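Local coordinates for protein Sodium/sialic acid symporter SiaT (Proteus mirabilis, PDB 5NV9) that couples the inward sodium gradient to the uptake of sialic acid, chiefly N-acetylneuraminic acid, across the bacterial inner membrane, at residues A[91-96]-A[269-274]; A[169-174]-A[380-385]; A[197-202]-A[322-327]; A[411-416]-A[445-450]. All coordinates share one frame; numbering follows the deposited sequence.

Interaction 1: residues A[91-96]-A[269-274]; sequences LVFYFY and ETKRTL
F93 fits against K271 and L274 where two helices of the LeuT fold, 89-102 and 267-301, meet near the cytoplasmic side of the membrane. The CA atoms of F93 and K271 are the nearest pair of the two segments, 7.5 Å apart. The F93 side chain reaches out from its helix with CG anti to the backbone N (chi1 -172°). This carries the ring to the second helix. One ring face takes K271: its CG lies 4.1 Å above the plane, offset toward the rim. The backbone N and CA of K271 come up to CE1 of F93. L274 meets the base of the same side chain at a slant. Its CD1 is 3.6 Å from CB of F93 and 3.8 Å from CD1 of the ring. On the far side from the second helix, Y94 offers a ring face to CD2 of F93. L274 also touches I97 of helix 89-102 and Y261 of a loop. L274 brings an apolar methyl, K271 its aliphatic chain and its amine. The lysine chain bends at chi3 (-37°) and chi4 (-60°) and turns its amine back to the ring, leaving NZ of K271 3.6 Å from CZ of F93.

Interaction 2: residues A[169-174]-A[380-385]; sequences YTWMGG and VIIVAG
W171 meets I381 and I382 through different parts of its side chain. Its CG is anti to the backbone N (chi1 173°), which brings the CD1/NE1 side of the indole to I382, while the benzene part leads away from segment 380-385. CB of W171 lies 3.9 Å from CG2 of I381. The pyrrole part comes closer to I382, whose CD1 is 3.3 Å from CD1 of W171, a tight approach, and 3.7 Å from CG of the same ring. CG1 of I382 is anti to its carbonyl carbon, and chi2 (-42°) turns CD1 toward the indole. CG1 also lies near, oblique to the ring, 3.7 Å from CD1 of W171. I381 turns its CG2 branch to the partner helix, where T170 CG2 also touches it, more loosely, at 4.3 Å. The hydroxyl of T170 is bonded to C166 O within its own helix. K378 adds a cation-pi contact to the indole, and Y38 OH binds W171 O. The two helix segments run nearly antiparallel, at 161° and 9.8 Å between axes. T170 also touches S345, a ligand of the second sodium ion. The pair is thus part of the LeuT-fold bundle beside the Na3 site.

Interaction 3: residues A[197-202]-A[322-327]; sequences FIMICF and TEMPIG
The carbonyl O of E323 accepts a hydrogen bond from NZ of K203, close to where M199 packs on M324 and P325. K203 directly follows 197-202, so this bond ties the same two parts of the chain. They belong to the periplasmic side of the LeuT fold: the end of the long helix 155-203, and the short link between helix 315-323 and helix 328-361. M324 is the first residue to leave helical geometry, and G327 takes the N-cap position of the next helix, where N10 OD1 receives its backbone N-H. The contact itself is apolar. M199 and M324 are both selenomethionines. M199 points at the link from its helix, and its chain is bent at chi2 (-129°) and chi3 (54°). The first bend leads the selenium toward P325 and the second turns the methyl back, leaving CE of M199 beside CD of P325. M324 runs across it at a slant. Its terminal CE lies 3.7 Å from CG of M199 and 3.9 Å from SE of M199, and is also near CB of M199. CG of M324 touches the same selenium from further back, at 4.0 Å. The M199 chain is therefore met at three of its atoms by the M324 methyl. P325 meets the selenium end of the M199 side chain. Elsewhere on helix 155-203, I200 and F197 pack on helix 267-301, and F197 also on I208 of helix 207-217. The proline ring uses its CD, which sits 3.8 Å from SE of M199 and 4.2 Å from CE of M199.

Interaction 4: residues A[411-416]-A[445-450]; sequences IGLMGG and IAVLAA
L413 and M414 meet V447 and L448 without any flat side chain, so the contact has no ring faces or edges. Rings lie next to it instead: Y461 touches L413, and F123 touches M414. All the touching atoms across the contact are aliphatic carbons. The key atom is CG2 of V447. It lies 3.9 Å from CB of L413 and 3.9 Å from CE of M414, so one methyl fills the corner between two neighbouring side chains. L413 points toward helix 433-452. M414, a selenomethionine, starts off in the opposite sense. Its chain bends at chi2 (-70°) and chi3 (109°), which returns the methyl to V447. L448 closes the side of the patch: its CD2 is 4.2 Å from CD1 of L413, and the two leucines cross at about a right angle. A type I turn runs from G412 to G415, with G415 N bonded to G412 O at 3.2 Å. L413 and M414 are the two central residues of this turn. G415 closes the turn and G416 follows. G416 O is bonded to S466 OG of helix 459-475, which also covers this region. With only methyl and methylene groups in touch, the contact relies on shape fit and dispersion, and gives no directional bond between segments 411-416 and 445-450.

From the N terminus, residues 91-96 open interaction 1. Residues 169-174 and then 197-202, both on helix 155-203, open interactions 2 and 3. Interaction 1 closes first, at 269-274. Interaction 3 closes at 322-327, and interaction 2 at 380-385. Interaction 3 is therefore nested within the loop of interaction 2, and interaction 1 crosses both. Interaction 4 follows in series, with 411-416 closing on 445-450. The first three tie helices 89-102 and 155-203 to helices 267-301 and 370-398 and to the link after helix 315-323. Interaction 4 joins the later helices. It lies across the chain's centre from interaction 3, with centres about 43 Å apart.

Interaction 1: residues A[91-96]-A[269-274]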
# COMPACT_ATOMS: atom_id res chain seq x y z
N LEU A 91 -7.88 -15.93 8.16
CA LEU A 91 -7.32 -15.74 9.49
C LEU A 91 -7.60 -14.30 9.99
O LEU A 91 -7.91 -14.08 11.18
CB LEU A 91 -5.82 -15.98 9.44
CG LEU A 91 -5.33 -17.39 9.03
CD1 LEU A 91 -5.97 -18.39 9.96
CD2 LEU A 91 -5.60 -17.78 7.57
N VAL A 92 -7.53 -13.31 9.08
CA VAL A 92 -7.83 -11.93 9.45
C VAL A 92 -9.30 -11.83 9.84
O VAL A 92 -9.66 -11.22 10.86
CB VAL A 92 -7.56 -10.97 8.29
CG1 VAL A 92 -8.01 -9.55 8.66
CG2 VAL A 92 -6.09 -11.08 7.86
N PHE A 93 -10.16 -12.39 8.99
CA PHE A 93 -11.61 -12.41 9.22
C PHE A 93 -12.00 -13.05 10.55
O PHE A 93 -12.78 -12.49 11.29
CB PHE A 93 -12.33 -13.11 8.05
CG PHE A 93 -13.82 -13.02 8.12
CD1 PHE A 93 -14.45 -11.81 7.87
CD2 PHE A 93 -14.58 -14.13 8.46
CE1 PHE A 93 -15.83 -11.69 7.93
CE2 PHE A 93 -15.97 -14.05 8.51
CZ PHE A 93 -16.60 -12.81 8.26
N TYR A 94 -11.49 -14.23 10.84
CA TYR A 94 -11.89 -14.95 12.01
C TYR A 94 -11.27 -14.43 13.29
O TYR A 94 -11.95 -14.40 14.30
CB TYR A 94 -11.61 -16.44 11.85
CG TYR A 94 -12.56 -17.06 10.85
CD1 TYR A 94 -13.96 -16.92 11.02
CD2 TYR A 94 -12.10 -17.78 9.75
CE1 TYR A 94 -14.86 -17.45 10.10
CE2 TYR A 94 -12.99 -18.33 8.82
CZ TYR A 94 -14.36 -18.16 9.01
OH TYR A 94 -15.27 -18.68 8.10
N PHE A 95 -10.02 -13.98 13.27
CA PHE A 95 -9.35 -13.66 14.54
C PHE A 95 -9.23 -12.18 14.82
O PHE A 95 -9.17 -11.82 16.01
CB PHE A 95 -8.00 -14.34 14.61
CG PHE A 95 -8.09 -15.83 14.61
CD1 PHE A 95 -8.74 -16.49 15.65
CD2 PHE A 95 -7.54 -16.58 13.59
CE1 PHE A 95 -8.85 -17.87 15.64
CE2 PHE A 95 -7.62 -17.96 13.61
CZ PHE A 95 -8.30 -18.61 14.62
N TYR A 96 -9.16 -11.32 13.78
CA TYR A 96 -8.82 -9.88 13.98
C TYR A 96 -10.06 -9.02 13.86
O TYR A 96 -10.39 -8.29 14.76
CB TYR A 96 -7.74 -9.40 13.00
CG TYR A 96 -6.31 -9.93 13.25
CD1 TYR A 96 -5.94 -11.21 12.93
CD2 TYR A 96 -5.33 -9.08 13.78
CE1 TYR A 96 -4.64 -11.70 13.16
CE2 TYR A 96 -4.02 -9.52 13.99
CZ TYR A 96 -3.68 -10.84 13.71
OH TYR A 96 -2.38 -11.21 13.95
N GLU A 269 -21.26 -7.90 4.90
CA GLU A 269 -20.65 -6.96 3.92
C GLU A 269 -19.13 -6.91 4.10
O GLU A 269 -18.42 -6.72 3.14
CB GLU A 269 -21.28 -5.57 4.05
CG GLU A 269 -22.69 -5.50 3.46
CD GLU A 269 -22.69 -5.89 1.98
OE1 GLU A 269 -21.66 -5.69 1.28
OE2 GLU A 269 -23.70 -6.45 1.48
N THR A 270 -18.67 -7.11 5.35
CA THR A 270 -17.27 -7.24 5.66
C THR A 270 -16.63 -8.40 4.96
O THR A 270 -15.53 -8.25 4.41
CB THR A 270 -17.01 -7.25 7.19
OG1 THR A 270 -17.70 -6.14 7.80
CG2 THR A 270 -15.59 -7.12 7.47
N LYS A 271 -17.28 -9.56 4.98
CA LYS A 271 -16.81 -10.68 4.17
C LYS A 271 -16.72 -10.36 2.65
O LYS A 271 -15.77 -10.76 1.93
CB LYS A 271 -17.75 -11.89 4.36
CG LYS A 271 -17.08 -13.22 4.16
CD LYS A 271 -18.06 -14.36 3.91
CE LYS A 271 -19.32 -14.26 4.71
NZ LYS A 271 -19.09 -14.26 6.18
N ARG A 272 -17.72 -9.67 2.16
CA ARG A 272 -17.68 -9.24 0.78
C ARG A 272 -16.49 -8.34 0.46
O ARG A 272 -15.95 -8.43 -0.66
CB ARG A 272 -19.00 -8.55 0.42
CG ARG A 272 -20.07 -9.59 0.25
CD ARG A 272 -21.44 -8.96 0.18
NE ARG A 272 -22.39 -9.99 -0.21
CZ ARG A 272 -23.67 -9.77 -0.54
NH1 ARG A 272 -24.18 -8.54 -0.51
NH2 ARG A 272 -24.43 -10.80 -0.94
N THR A 273 -16.10 -7.47 1.40
CA THR A 273 -14.89 -6.68 1.24
C THR A 273 -13.67 -7.62 1.02
O THR A 273 -12.88 -7.44 0.07
CB THR A 273 -14.63 -5.78 2.48
OG1 THR A 273 -15.72 -4.90 2.70
CG2 THR A 273 -13.33 -4.97 2.39
N LEU A 274 -13.48 -8.61 1.89
CA LEU A 274 -12.29 -9.48 1.74
C LEU A 274 -12.42 -10.31 0.50
O LEU A 274 -11.42 -10.54 -0.18
CB LEU A 274 -11.99 -10.37 2.95
CG LEU A 274 -11.88 -9.67 4.31
CD1 LEU A 274 -11.68 -10.62 5.51
CD2 LEU A 274 -10.74 -8.71 4.33

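Interaction 2: residues A[169-174]-A[380-385]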
# COMPACT_ATOMS: atom_id res chain seq x y z
N TYR A 169 -9.20 16.54 -3.32
CA TYR A 169 -10.38 15.66 -3.32
C TYR A 169 -10.44 14.81 -2.07
O TYR A 169 -11.52 14.50 -1.63
CB TYR A 169 -10.54 14.82 -4.62
CG TYR A 169 -9.66 13.57 -4.80
CD1 TYR A 169 -9.82 12.42 -4.01
CD2 TYR A 169 -8.76 13.49 -5.84
CE1 TYR A 169 -9.05 11.28 -4.22
CE2 TYR A 169 -7.96 12.35 -6.04
CZ TYR A 169 -8.11 11.24 -5.23
OH TYR A 169 -7.30 10.11 -5.46
N THR A 170 -9.29 14.43 -1.50
CA THR A 170 -9.26 13.62 -0.25
C THR A 170 -9.79 14.45 0.92
O THR A 170 -10.70 14.05 1.64
CB THR A 170 -7.83 13.10 0.07
OG1 THR A 170 -7.36 12.24 -0.98
CG2 THR A 170 -7.80 12.30 1.34
N TRP A 171 -9.28 15.66 1.04
CA TRP A 171 -9.72 16.61 2.03
C TRP A 171 -11.23 16.89 2.06
O TRP A 171 -11.85 16.85 3.15
CB TRP A 171 -8.87 17.87 1.87
CG TRP A 171 -9.27 19.04 2.70
CD1 TRP A 171 -8.84 19.35 3.99
CD2 TRP A 171 -10.09 20.13 2.29
NE1 TRP A 171 -9.40 20.53 4.40
CE2 TRP A 171 -10.16 21.04 3.38
CE3 TRP A 171 -10.81 20.41 1.13
CZ2 TRP A 171 -10.93 22.22 3.34
CZ3 TRP A 171 -11.58 21.59 1.09
CH2 TRP A 171 -11.63 22.47 2.19
N MSE A 172 -11.83 17.12 0.89
CA MSE A 172 -13.25 17.44 0.74
C MSE A 172 -14.09 16.25 0.97
O MSE A 172 -15.16 16.35 1.54
CB MSE A 172 -13.51 17.83 -0.76
CG MSE A 172 -12.81 19.15 -1.09
SE MSE A 172 -13.52 20.01 -2.75
CE MSE A 172 -13.28 18.49 -4.02
N GLY A 173 -13.62 15.11 0.49
CA GLY A 173 -14.48 13.93 0.35
C GLY A 173 -14.63 12.93 1.46
O GLY A 173 -15.59 12.11 1.44
N GLY A 174 -13.70 12.96 2.42
CA GLY A 174 -13.76 12.06 3.55
C GLY A 174 -13.43 10.65 3.07
O GLY A 174 -12.97 10.50 1.97
N VAL A 380 -5.35 17.85 9.30
CA VAL A 380 -4.23 16.94 9.22
C VAL A 380 -4.03 16.37 7.81
O VAL A 380 -2.93 16.04 7.41
CB VAL A 380 -4.32 15.84 10.28
CG1 VAL A 380 -3.24 14.79 10.07
CG2 VAL A 380 -4.19 16.45 11.65
N ILE A 381 -5.10 16.27 7.04
CA ILE A 381 -4.93 15.97 5.61
C ILE A 381 -4.06 17.03 4.88
O ILE A 381 -3.12 16.70 4.19
CB ILE A 381 -6.28 15.63 4.95
CG1 ILE A 381 -6.65 14.21 5.45
CG2 ILE A 381 -6.11 15.62 3.43
CD1 ILE A 381 -8.07 13.93 5.37
N ILE A 382 -4.28 18.29 5.14
CA ILE A 382 -3.43 19.31 4.57
C ILE A 382 -1.99 19.28 5.06
O ILE A 382 -1.08 19.41 4.29
CB ILE A 382 -3.96 20.71 4.84
CG1 ILE A 382 -5.41 20.79 4.43
CG2 ILE A 382 -3.10 21.71 4.11
CD1 ILE A 382 -5.73 20.12 3.12
N VAL A 383 -1.79 19.14 6.35
CA VAL A 383 -0.46 19.17 6.91
C VAL A 383 0.38 17.96 6.45
O VAL A 383 1.50 18.08 5.95
CB VAL A 383 -0.51 19.24 8.45
CG1 VAL A 383 0.90 19.20 8.98
CG2 VAL A 383 -1.23 20.50 8.91
N ALA A 384 -0.19 16.78 6.59
CA ALA A 384 0.45 15.57 6.08
C ALA A 384 0.74 15.67 4.57
O ALA A 384 1.84 15.34 4.11
CB ALA A 384 -0.42 14.36 6.40
N GLY A 385 -0.27 16.13 3.81
CA GLY A 385 -0.15 16.40 2.39
C GLY A 385 1.04 17.28 2.05
O GLY A 385 1.84 16.94 1.16

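Interaction 3: residues A[197-202]-A[322-327]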
# COMPACT_ATOMS: atom_id res chain seq x y z
N PHE A 197 -1.10 -5.45 -21.63
CA PHE A 197 -0.74 -6.82 -21.97
C PHE A 197 -1.20 -7.18 -23.41
O PHE A 197 -0.40 -7.57 -24.25
CB PHE A 197 -1.32 -7.84 -20.97
CG PHE A 197 -0.89 -9.24 -21.29
CD1 PHE A 197 0.45 -9.58 -21.23
CD2 PHE A 197 -1.80 -10.17 -21.72
CE1 PHE A 197 0.86 -10.87 -21.53
CE2 PHE A 197 -1.41 -11.45 -22.06
CZ PHE A 197 -0.07 -11.81 -21.97
N ILE A 198 -2.47 -7.03 -23.67
CA ILE A 198 -3.05 -7.28 -24.98
C ILE A 198 -2.32 -6.64 -26.17
O ILE A 198 -2.04 -7.32 -27.18
CB ILE A 198 -4.54 -6.87 -24.99
CG1 ILE A 198 -5.31 -7.87 -24.15
CG2 ILE A 198 -5.09 -6.86 -26.44
CD1 ILE A 198 -6.65 -7.35 -23.69
N MSE A 199 -2.02 -5.35 -26.03
CA MSE A 199 -1.31 -4.60 -27.01
C MSE A 199 0.08 -5.11 -27.25
O MSE A 199 0.54 -5.08 -28.41
CB MSE A 199 -1.23 -3.12 -26.63
CG MSE A 199 -2.68 -2.58 -26.43
SE MSE A 199 -3.06 -0.92 -27.44
CE MSE A 199 -2.47 -1.76 -29.13
N ILE A 200 0.79 -5.49 -26.19
CA ILE A 200 2.12 -6.05 -26.37
C ILE A 200 1.98 -7.39 -27.09
O ILE A 200 2.78 -7.69 -27.94
CB ILE A 200 2.93 -6.28 -25.07
CG1 ILE A 200 3.14 -5.00 -24.30
CG2 ILE A 200 4.30 -6.87 -25.42
CD1 ILE A 200 3.52 -5.23 -22.84
N CYS A 201 0.98 -8.19 -26.75
CA CYS A 201 0.80 -9.47 -27.48
C CYS A 201 0.61 -9.26 -28.97
O CYS A 201 1.16 -10.04 -29.75
CB CYS A 201 -0.39 -10.29 -27.00
SG CYS A 201 -0.27 -11.09 -25.41
N PHE A 202 -0.14 -8.21 -29.36
CA PHE A 202 -0.38 -7.90 -30.78
C PHE A 202 0.87 -7.39 -31.46
O PHE A 202 0.95 -7.46 -32.66
CB PHE A 202 -1.54 -6.95 -30.96
CG PHE A 202 -2.89 -7.65 -30.94
CD1 PHE A 202 -3.38 -8.29 -32.07
CD2 PHE A 202 -3.67 -7.67 -29.78
CE1 PHE A 202 -4.61 -8.92 -32.05
CE2 PHE A 202 -4.91 -8.30 -29.75
CZ PHE A 202 -5.38 -8.94 -30.88
N THR A 322 5.68 5.20 -26.60
CA THR A 322 6.20 5.05 -27.95
C THR A 322 5.36 4.11 -28.75
O THR A 322 5.35 4.23 -29.95
CB THR A 322 7.69 4.57 -28.00
OG1 THR A 322 7.85 3.29 -27.34
CG2 THR A 322 8.60 5.57 -27.36
N GLU A 323 4.66 3.15 -28.13
CA GLU A 323 3.95 2.12 -28.94
C GLU A 323 2.43 2.06 -28.82
O GLU A 323 1.82 1.23 -29.50
CB GLU A 323 4.41 0.71 -28.59
CG GLU A 323 5.91 0.45 -28.71
CD GLU A 323 6.49 0.55 -30.08
OE1 GLU A 323 5.74 0.48 -31.08
OE2 GLU A 323 7.74 0.66 -30.16
N MSE A 324 1.84 2.79 -27.90
CA MSE A 324 0.39 2.70 -27.74
C MSE A 324 -0.22 3.85 -28.45
O MSE A 324 0.36 4.98 -28.53
CB MSE A 324 -0.08 2.57 -26.25
CG MSE A 324 0.05 1.11 -25.87
SE MSE A 324 0.04 0.98 -23.94
CE MSE A 324 -1.65 -0.03 -23.94
N PRO A 325 -1.43 3.63 -28.98
CA PRO A 325 -1.97 4.71 -29.86
C PRO A 325 -2.51 5.86 -29.09
O PRO A 325 -2.82 5.74 -27.88
CB PRO A 325 -3.08 4.01 -30.65
CG PRO A 325 -3.42 2.78 -29.88
CD PRO A 325 -2.25 2.41 -28.99
N ILE A 326 -2.65 6.97 -29.79
CA ILE A 326 -3.25 8.16 -29.25
C ILE A 326 -4.62 7.84 -28.57
O ILE A 326 -5.35 6.89 -28.97
CB ILE A 326 -3.38 9.22 -30.37
CG1 ILE A 326 -3.92 10.54 -29.83
CG2 ILE A 326 -4.29 8.74 -31.50
CD1 ILE A 326 -3.57 11.69 -30.73
N GLY A 327 -4.97 8.62 -27.54
CA GLY A 327 -6.17 8.35 -26.70
C GLY A 327 -5.91 7.20 -25.73
O GLY A 327 -6.02 7.36 -24.49

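Interaction 4: residues A[411-416]-A[445-450]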
# COMPACT_ATOMS: atom_id res chain seq x y z
N ILE A 411 12.28 4.20 9.80
CA ILE A 411 10.86 4.10 10.23
C ILE A 411 10.18 2.81 9.69
O ILE A 411 9.36 2.18 10.37
CB ILE A 411 10.06 5.37 9.81
CG1 ILE A 411 8.63 5.28 10.30
CG2 ILE A 411 10.04 5.56 8.31
CD1 ILE A 411 8.57 5.05 11.81
N GLY A 412 10.57 2.43 8.46
CA GLY A 412 10.17 1.18 7.83
C GLY A 412 10.45 -0.04 8.68
O GLY A 412 9.65 -0.98 8.71
N LEU A 413 11.57 -0.03 9.39
CA LEU A 413 11.88 -1.12 10.26
C LEU A 413 10.85 -1.30 11.41
O LEU A 413 10.77 -2.40 11.99
CB LEU A 413 13.24 -0.90 10.87
CG LEU A 413 14.45 -0.85 9.92
CD1 LEU A 413 15.70 -0.44 10.71
CD2 LEU A 413 14.61 -2.21 9.29
N MSE A 414 10.10 -0.25 11.74
CA MSE A 414 9.08 -0.31 12.83
C MSE A 414 7.82 -1.07 12.46
O MSE A 414 7.06 -1.46 13.37
CB MSE A 414 8.68 1.03 13.44
CG MSE A 414 9.87 1.93 13.77
SE MSE A 414 10.84 1.17 15.29
CE MSE A 414 12.49 0.57 14.34
N GLY A 415 7.62 -1.40 11.18
CA GLY A 415 6.52 -2.23 10.75
C GLY A 415 6.47 -3.62 11.34
O GLY A 415 5.39 -4.14 11.68
N GLY A 416 7.64 -4.23 11.47
CA GLY A 416 7.77 -5.51 12.12
C GLY A 416 7.25 -5.47 13.56
O GLY A 416 6.32 -6.21 13.92
N ILE A 445 15.88 -3.29 18.82
CA ILE A 445 17.27 -3.59 18.84
C ILE A 445 17.63 -4.65 17.79
O ILE A 445 18.71 -4.60 17.15
CB ILE A 445 17.66 -4.10 20.25
CG1 ILE A 445 17.67 -2.97 21.26
CG2 ILE A 445 19.02 -4.73 20.21
CD1 ILE A 445 17.89 -3.43 22.70
N ALA A 446 16.76 -5.65 17.66
CA ALA A 446 17.02 -6.74 16.77
C ALA A 446 16.97 -6.27 15.33
O ALA A 446 17.84 -6.67 14.55
CB ALA A 446 16.03 -7.87 16.99
N VAL A 447 15.98 -5.44 15.00
CA VAL A 447 15.84 -4.92 13.65
C VAL A 447 16.96 -3.96 13.28
O VAL A 447 17.42 -4.00 12.13
CB VAL A 447 14.44 -4.30 13.30
CG1 VAL A 447 13.36 -5.30 13.65
CG2 VAL A 447 14.15 -2.99 14.01
N LEU A 448 17.40 -3.12 14.22
CA LEU A 448 18.50 -2.18 13.92
C LEU A 448 19.78 -3.01 13.69
O LEU A 448 20.55 -2.73 12.76
CB LEU A 448 18.76 -1.17 15.06
CG LEU A 448 17.66 -0.19 15.41
CD1 LEU A 448 17.99 0.44 16.77
CD2 LEU A 448 17.51 0.83 14.27
N ALA A 449 20.02 -4.01 14.55
CA ALA A 449 21.12 -5.00 14.30
C ALA A 449 21.06 -5.62 12.88
O ALA A 449 22.10 -5.66 12.17
CB ALA A 449 21.11 -6.09 15.34
N ALA A 450 19.87 -6.10 12.48
CA ALA A 450 19.66 -6.75 11.15
C ALA A 450 20.01 -5.82 10.00
O ALA A 450 20.75 -6.20 9.10
CB ALA A 450 18.22 -7.22 10.96